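Local coordinates for protein agmatine N-acetyltransferase (Drosophila melanogaster, PDB 7CIW) that transfers an acetyl group from acetyl-coenzyme A to the amine of agmatine, and probably acylates arylalkylamines such as dopamine and serotonin, at residues E33-H41 and V199-E207. The protein carries 1 engineered substitution. Residues are numbered along the deposited sequence; the frame is centred on the assembly and turned at random.
Sequences EEPLTAGTH and VIRPPPPHE. With G0R (N-(4-carbamimidamidobutyl)ethanamide), chain C; COA (coenzyme A), chain B.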
ATOM      1  N   GLU A  33       2.579   9.387  -8.535  1.00 17.85           N
ATOM      2  CA  GLU A  33       3.862   9.492  -7.846  1.00 20.16           C
ATOM      3  C   GLU A  33       4.295   8.213  -7.141  1.00 17.05           C
ATOM      4  O   GLU A  33       5.458   8.119  -6.730  1.00 19.58           O
ATOM      5  CB  GLU A  33       3.820  10.634  -6.823  1.00 21.22           C
ATOM      6  CG  GLU A  33       3.451  11.976  -7.422  1.00 26.34           C
ATOM      7  CD  GLU A  33       3.108  13.001  -6.366  1.00 30.00           C
ATOM      8  OE1 GLU A  33       4.038  13.449  -5.660  1.00 36.04           O
ATOM      9  OE2 GLU A  33       1.909  13.346  -6.236  1.00 33.48           O
ATOM     10  N   GLU A  34       3.416   7.233  -6.997  1.00 16.38           N
ATOM     11  CA  GLU A  34       3.821   5.974  -6.387  1.00 15.87           C
ATOM     12  C   GLU A  34       4.906   5.323  -7.243  1.00 15.95           C
ATOM     13  O   GLU A  34       4.723   5.177  -8.461  1.00 18.49           O
ATOM     14  CB  GLU A  34       2.616   5.052  -6.235  1.00 16.62           C
ATOM     15  CG  GLU A  34       2.894   3.846  -5.357  1.00 14.86           C
ATOM     16  CD  GLU A  34       3.606   2.763  -6.120  1.00 15.68           C
ATOM     17  OE1 GLU A  34       3.155   2.448  -7.238  1.00 15.91           O
ATOM     18  OE2 GLU A  34       4.630   2.245  -5.619  1.00 15.40           O
ATOM     19  N   PRO A  35       6.049   4.949  -6.662  1.00 15.39           N
ATOM     20  CA  PRO A  35       7.192   4.534  -7.502  1.00 17.42           C
ATOM     21  C   PRO A  35       6.938   3.358  -8.443  1.00 18.48           C
ATOM     22  O   PRO A  35       7.422   3.408  -9.577  1.00 20.54           O
ATOM     23  CB  PRO A  35       8.275   4.222  -6.461  1.00 17.19           C
ATOM     24  CG  PRO A  35       7.994   5.208  -5.364  1.00 16.69           C
ATOM     25  CD  PRO A  35       6.474   5.260  -5.280  1.00 14.84           C
ATOM     26  N   LEU A  36       6.230   2.293  -8.039  1.00 16.50           N
ATOM     27  CA  LEU A  36       6.001   1.206  -9.008  1.00 15.84           C
ATOM     28  C   LEU A  36       5.126   1.671 -10.163  1.00 17.60           C
ATOM     29  O   LEU A  36       5.372   1.307 -11.319  1.00 17.91           O
ATOM     30  CB  LEU A  36       5.358  -0.007  -8.353  1.00 16.63           C
ATOM     31  CG  LEU A  36       6.044  -0.578  -7.123  1.00 14.37           C
ATOM     32  CD1 LEU A  36       5.408  -1.935  -6.776  1.00 18.52           C
ATOM     33  CD2 LEU A  36       7.541  -0.705  -7.377  1.00 16.68           C
ATOM     34  N   THR A  37       4.090   2.452  -9.863  1.00 17.42           N
ATOM     35  CA  THR A  37       3.213   2.972 -10.903  1.00 17.09           C
ATOM     36  C   THR A  37       3.942   3.971 -11.792  1.00 16.46           C
ATOM     37  O   THR A  37       3.777   3.955 -13.017  1.00 20.20           O
ATOM     38  CB  THR A  37       1.980   3.607 -10.259  1.00 17.44           C
ATOM     39  OG1 THR A  37       1.528   2.768  -9.191  1.00 18.22           O
ATOM     40  CG2 THR A  37       0.847   3.765 -11.274  1.00 17.77           C
ATOM     41  N   ALA A  38       4.753   4.849 -11.197  1.00 17.76           N
ATOM     42  CA  ALA A  38       5.498   5.824 -11.983  1.00 18.42           C
ATOM     43  C   ALA A  38       6.632   5.174 -12.758  1.00 21.63           C
ATOM     44  O   ALA A  38       7.089   5.738 -13.758  1.00 26.17           O
ATOM     45  CB  ALA A  38       6.055   6.923 -11.080  1.00 22.90           C
ATOM     46  N   GLY A  39       7.080   4.006 -12.326  1.00 18.73           N
ATOM     47  CA  GLY A  39       8.185   3.304 -12.946  1.00 19.02           C
ATOM     48  C   GLY A  39       7.795   2.273 -13.980  1.00 20.46           C
ATOM     49  O   GLY A  39       8.658   1.529 -14.457  1.00 20.80           O
ATOM     50  N   THR A  40       6.515   2.203 -14.339  1.00 20.31           N
ATOM     51  CA  THR A  40       6.007   1.313 -15.368  1.00 22.04           C
ATOM     52  C   THR A  40       5.148   2.137 -16.318  1.00 21.69           C
ATOM     53  O   THR A  40       4.886   3.317 -16.079  1.00 21.65           O
ATOM     54  CB  THR A  40       5.199   0.157 -14.756  1.00 22.19           C
ATOM     55  OG1 THR A  40       4.277   0.685 -13.795  1.00 19.57           O
ATOM     56  CG2 THR A  40       6.118  -0.835 -14.057  1.00 22.67           C
ATOM     57  N   HIS A  41       4.714   1.515 -17.412  1.00 22.74           N
ATOM     58  CA  HIS A  41       4.050   2.247 -18.480  1.00 23.36           C
ATOM     59  C   HIS A  41       2.825   1.480 -18.946  1.00 22.61           C
ATOM     60  O   HIS A  41       2.809   0.244 -18.889  1.00 24.22           O
ATOM     61  CB  HIS A  41       5.010   2.482 -19.656  1.00 25.89           C
ATOM     62  CG  HIS A  41       6.306   3.091 -19.229  1.00 30.41           C
ATOM     63  ND1 HIS A  41       6.473   4.451 -19.081  1.00 33.39           N
ATOM     64  CD2 HIS A  41       7.477   2.524 -18.856  1.00 29.50           C
ATOM     65  CE1 HIS A  41       7.701   4.698 -18.662  1.00 32.37           C
ATOM     66  NE2 HIS A  41       8.331   3.544 -18.517  1.00 30.28           N
ATOM     67  N   VAL A 199      12.392  -4.421 -14.346  1.00 22.83           N
ATOM     68  CA  VAL A 199      10.933  -4.333 -14.362  1.00 21.49           C
ATOM     69  C   VAL A 199      10.476  -2.917 -14.022  1.00 22.88           C
ATOM     70  O   VAL A 199       9.723  -2.289 -14.777  1.00 27.39           O
ATOM     71  CB  VAL A 199      10.322  -5.371 -13.408  1.00 23.31           C
ATOM     72  CG1 VAL A 199       8.823  -5.147 -13.280  1.00 25.50           C
ATOM     73  CG2 VAL A 199      10.602  -6.772 -13.921  1.00 21.44           C
ATOM     74  N   ILE A 200      10.927  -2.394 -12.889  1.00 22.82           N
ATOM     75  CA  ILE A 200      10.487  -1.099 -12.387  1.00 21.59           C
ATOM     76  C   ILE A 200      11.645  -0.127 -12.506  1.00 16.19           C
ATOM     77  O   ILE A 200      12.751  -0.421 -12.037  1.00 18.04           O
ATOM     78  CB  ILE A 200      10.018  -1.193 -10.927  1.00 21.60           C
ATOM     79  CG1 ILE A 200       9.233  -2.484 -10.690  1.00 26.21           C
ATOM     80  CG2 ILE A 200       9.194   0.023 -10.568  1.00 20.98           C
ATOM     81  CD1 ILE A 200       7.806  -2.411 -11.147  1.00 21.76           C
ATOM     82  N   ARG A 201      11.392   1.044 -13.107  1.00 18.30           N
ATOM     83  CA  ARG A 201      12.372   2.129 -13.158  1.00 17.19           C
ATOM     84  C   ARG A 201      11.762   3.395 -12.570  1.00 16.37           C
ATOM     85  O   ARG A 201      11.272   4.263 -13.306  1.00 17.26           O
ATOM     86  CB  ARG A 201      12.864   2.389 -14.580  1.00 21.13           C
ATOM     87  CG  ARG A 201      14.200   3.138 -14.597  1.00 29.94           C
ATOM     88  CD  ARG A 201      14.348   4.025 -15.826  1.00 28.22           C
ATOM     89  NE  ARG A 201      14.973   3.310 -16.931  1.00 32.40           N
ATOM     90  CZ  ARG A 201      14.844   3.661 -18.206  1.00 29.31           C
ATOM     91  NH1 ARG A 201      14.107   4.718 -18.530  1.00 24.67           N
ATOM     92  NH2 ARG A 201      15.448   2.954 -19.157  1.00 34.14           N
ATOM     93  N   PRO A 202      11.766   3.533 -11.249  1.00 20.22           N
ATOM     94  CA  PRO A 202      11.096   4.671 -10.618  1.00 20.27           C
ATOM     95  C   PRO A 202      12.024   5.864 -10.504  1.00 20.04           C
ATOM     96  O   PRO A 202      13.253   5.716 -10.568  1.00 20.21           O
ATOM     97  CB  PRO A 202      10.718   4.129  -9.232  1.00 20.00           C
ATOM     98  CG  PRO A 202      11.739   3.111  -8.954  1.00 21.71           C
ATOM     99  CD  PRO A 202      12.221   2.542 -10.261  1.00 20.40           C
ATOM    100  N   PRO A 203      11.471   7.059 -10.319  1.00 23.20           N
ATOM    101  CA  PRO A 203      12.309   8.248 -10.117  1.00 21.95           C
ATOM    102  C   PRO A 203      13.112   8.145  -8.833  1.00 27.17           C
ATOM    103  O   PRO A 203      12.582   7.725  -7.796  1.00 22.26           O
ATOM    104  CB  PRO A 203      11.288   9.392 -10.029  1.00 26.41           C
ATOM    105  CG  PRO A 203      10.026   8.854 -10.604  1.00 29.06           C
ATOM    106  CD  PRO A 203      10.036   7.377 -10.350  1.00 24.74           C
ATOM    107  N   PRO A 204      14.392   8.512  -8.849  1.00 27.46           N
ATOM    108  CA  PRO A 204      15.082   8.765  -7.589  1.00 25.44           C
ATOM    109  C   PRO A 204      14.320   9.791  -6.776  1.00 23.48           C
ATOM    110  O   PRO A 204      13.603  10.642  -7.334  1.00 28.60           O
ATOM    111  CB  PRO A 204      16.453   9.292  -8.038  1.00 26.99           C
ATOM    112  CG  PRO A 204      16.688   8.594  -9.346  1.00 21.88           C
ATOM    113  CD  PRO A 204      15.316   8.537 -10.000  1.00 25.42           C
ATOM    114  N   PRO A 205      14.442   9.754  -5.440  1.00 21.96           N
ATOM    115  CA  PRO A 205      15.377   8.979  -4.617  1.00 21.84           C
ATOM    116  C   PRO A 205      14.938   7.546  -4.294  1.00 20.97           C
ATOM    117  O   PRO A 205      15.555   6.906  -3.444  1.00 22.01           O
ATOM    118  CB  PRO A 205      15.445   9.808  -3.336  1.00 25.00           C
ATOM    119  CG  PRO A 205      14.046  10.379  -3.211  1.00 23.88           C
ATOM    120  CD  PRO A 205      13.534  10.578  -4.617  1.00 24.27           C
ATOM    121  N   HIS A 206      13.897   7.048  -4.955  1.00 21.13           N
ATOM    122  CA  HIS A 206      13.327   5.744  -4.620  1.00 18.61           C
ATOM    123  C   HIS A 206      14.145   4.654  -5.294  1.00 20.57           C
ATOM    124  O   HIS A 206      13.913   4.299  -6.449  1.00 24.05           O
ATOM    125  CB  HIS A 206      11.869   5.689  -5.041  1.00 15.56           C
ATOM    126  CG  HIS A 206      11.105   6.905  -4.637  1.00 18.69           C
ATOM    127  ND1 HIS A 206      10.899   7.248  -3.316  1.00 18.82           N
ATOM    128  CD2 HIS A 206      10.525   7.882  -5.375  1.00 19.01           C
ATOM    129  CE1 HIS A 206      10.210   8.373  -3.260  1.00 19.00           C
ATOM    130  NE2 HIS A 206       9.972   8.779  -4.495  1.00 18.78           N
ATOM    131  N   GLU A 207      15.099   4.104  -4.552  1.00 18.22           N
ATOM    132  CA  GLU A 207      16.008   3.101  -5.078  1.00 16.78           C
ATOM    133  C   GLU A 207      15.616   1.674  -4.735  1.00 15.81           C
ATOM    134  O   GLU A 207      16.175   0.747  -5.329  1.00 18.20           O
ATOM    135  CB  GLU A 207      17.430   3.335  -4.551  1.00 22.66           C
ATOM    136  CG  GLU A 207      17.994   4.699  -4.817  1.00 31.28           C
ATOM    137  CD  GLU A 207      19.343   4.872  -4.150  1.00 38.55           C
ATOM    138  OE1 GLU A 207      20.240   4.041  -4.411  1.00 40.84           O
ATOM    139  OE2 GLU A 207      19.501   5.829  -3.360  1.00 47.30           O
TER
HETATM  140  C10 G0R C 302      -0.349  -0.653  -7.015  1.00 18.54           C
HETATM  141  N12 G0R C 302       0.126   0.080  -8.182  1.00 19.86           N
HETATM  142  C1  G0R C 302       1.669   1.609   0.919  1.00 14.72           C
HETATM  143  C2  G0R C 302       1.917   1.644  -0.587  1.00 13.75           C
HETATM  144  C5  G0R C 302       2.988   0.600  -2.626  1.00 15.56           C
HETATM  145  C6  G0R C 302       2.134  -0.454  -3.335  1.00 17.97           C
HETATM  146  C7  G0R C 302       2.523  -0.638  -4.806  1.00 19.89           C
HETATM  147  C8  G0R C 302       1.579   0.001  -5.832  1.00 23.36           C
HETATM  148  N4  G0R C 302       2.727   0.609  -1.195  1.00 13.38           N
HETATM  149  N9  G0R C 302       0.315  -0.691  -5.949  1.00 27.87           N
HETATM  150  N11 G0R C 302      -1.609  -1.351  -7.067  1.00 25.82           N
HETATM  151  O3  G0R C 302       1.438   2.504  -1.250  1.00 15.81           O
HETATM  152  N1A COA B 301       7.910  14.419  -1.952  1.00 25.29           N
HETATM  153  C2A COA B 301       8.748  15.302  -1.342  1.00 23.60           C
HETATM  154  N3A COA B 301       8.715  15.465   0.023  1.00 25.01           N
HETATM  155  C4A COA B 301       7.854  14.754   0.769  1.00 21.94           C
HETATM  156  C5A COA B 301       7.027  13.889   0.163  1.00 23.63           C
HETATM  157  C6A COA B 301       7.068  13.726  -1.207  1.00 25.19           C
HETATM  158  N6A COA B 301       6.380  12.918  -2.295  1.00 22.72           N
HETATM  159  N7A COA B 301       6.250  13.284   1.096  1.00 20.88           N
HETATM  160  C8A COA B 301       6.587  13.775   2.297  1.00 21.59           C
HETATM  161  N9A COA B 301       7.571  14.664   2.094  1.00 21.46           N
HETATM  162  C1B COA B 301       8.265  15.491   2.892  1.00 20.79           C
HETATM  163  C2B COA B 301       7.230  16.426   3.565  1.00 21.80           C
HETATM  164  O2B COA B 301       6.870  17.576   2.702  1.00 23.79           O
HETATM  165  C3B COA B 301       7.770  16.765   4.752  1.00 21.57           C
HETATM  166  O3B COA B 301       8.863  17.719   4.674  1.00 22.77           O
HETATM  167  P3B COA B 301       8.665  19.364   4.830  1.00 22.31           P
HETATM  168  O7A COA B 301       7.499  19.669   5.750  1.00 23.51           O
HETATM  169  O8A COA B 301       9.976  19.996   5.307  1.00 19.95           O
HETATM  170  O9A COA B 301       8.357  19.861   3.424  1.00 25.52           O
HETATM  171  C4B COA B 301       8.530  15.400   5.231  1.00 20.36           C
HETATM  172  O4B COA B 301       8.837  14.722   4.133  1.00 23.36           O
HETATM  173  C5B COA B 301       7.689  14.592   6.189  1.00 21.70           C
HETATM  174  O5B COA B 301       6.359  14.578   5.689  1.00 22.22           O
HETATM  175  P1A COA B 301       5.271  13.397   6.172  1.00 22.80           P
HETATM  176  O1A COA B 301       5.940  12.202   6.857  1.00 23.12           O
HETATM  177  O2A COA B 301       4.185  14.040   7.021  1.00 27.60           O
HETATM  178  O3A COA B 301       4.649  12.844   4.759  1.00 20.27           O
HETATM  179  P2A COA B 301       3.062  12.655   4.382  1.00 19.51           P
HETATM  180  O4A COA B 301       2.392  13.991   4.268  1.00 19.04           O
HETATM  181  O5A COA B 301       2.409  11.730   5.384  1.00 19.11           O
HETATM  182  O6A COA B 301       3.198  11.967   2.893  1.00 18.44           O
HETATM  183  CBP COA B 301       3.299  10.073   1.564  1.00 16.63           C
HETATM  184  CCP COA B 301       3.875  10.760   2.776  1.00 17.85           C
HETATM  185  CDP COA B 301       1.839   9.631   1.921  1.00 16.59           C
HETATM  186  CEP COA B 301       4.144   8.841   1.207  1.00 17.22           C
HETATM  187  CAP COA B 301       3.346  11.056   0.397  1.00 17.57           C
HETATM  188  OAP COA B 301       4.691  11.285   0.056  1.00 19.46           O
HETATM  189  C9P COA B 301       2.620  10.561  -0.870  1.00 17.36           C
HETATM  190  O9P COA B 301       1.432  10.579  -0.982  1.00 15.30           O
HETATM  191  N8P COA B 301       3.430  10.096  -1.978  1.00 17.44           N
HETATM  192  C7P COA B 301       2.829   9.664  -3.253  1.00 16.89           C
HETATM  193  C6P COA B 301       2.201   8.204  -3.231  1.00 14.99           C
HETATM  194  C5P COA B 301       3.242   7.298  -2.624  1.00 16.66           C
HETATM  195  O5P COA B 301       4.361   7.223  -3.062  1.00 16.22           O
HETATM  196  N4P COA B 301       2.789   6.498  -1.450  1.00 15.21           N
HETATM  197  C3P COA B 301       3.647   5.604  -0.689  1.00 18.72           C
HETATM  198  C2P COA B 301       4.099   4.378  -1.485  1.00 19.13           C
HETATM  199  S1P COA B 301       4.916   3.406  -0.183  1.00 17.41           S
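Pro35 sets its CG over one face of the His206 imidazole, a CH-pi contact with CG 3.8 Å from the ring centroid and displaced toward the CG–CD2 side. Pro205 CD lies over the opposite face, so the ring is sandwiched between two prolines, while its ND1 is bonded to Val169 N. Beside this CH-pi contact Pro35 CB meets Pro202 CB at 3.7 Å. Further along, Ile200 reaches Leu36 and Thr40 with different branches: CG2 packs on Leu36 CD2 (3.7 Å), whereas CD1 meets Thr40 CG2. Chi1 of -39° puts CG2 of Ile200 anti to the backbone N, where it faces Leu36, and chi2 of -80° turns CD1 to Thr40. At Gly39 the backbones close in; Arg201 N donates an almost straight bond to Gly39 O (3.1 Å), and Gly39 CA lies 3.3 Å from Arg201 O, a CA-H...O contact.

The other flank of helix 35-38 faces the ligands. Glu34 is its N-cap: OE2 accepts from Leu36 N, and OE1 takes both Thr37 N and, at 2.6 Å, Thr37 OG1. Thr167 also binds OE2, and Glu34 OE1 comes within 3.2 Å of C8 of the acetylagmatine. Replacing Glu34 with an alanine would probably leave the amides of Leu36 and Thr37 without their cap and Thr37 OG1 freer to turn away from the guanidinium N12, to which it is weakly bonded. Leu36 CD1 touches the same ligand's C7, and Pro35 CD approaches the pantetheine carbonyl O5P of coenzyme A.

In this GNAT fold the short helix is thus wedged between the bound ligands and the loop linking strands 181-187 and 208-215; helix 99-114 packs against Leu36, Thr40 and Ile200, and Pro205 rests on helix 169-177.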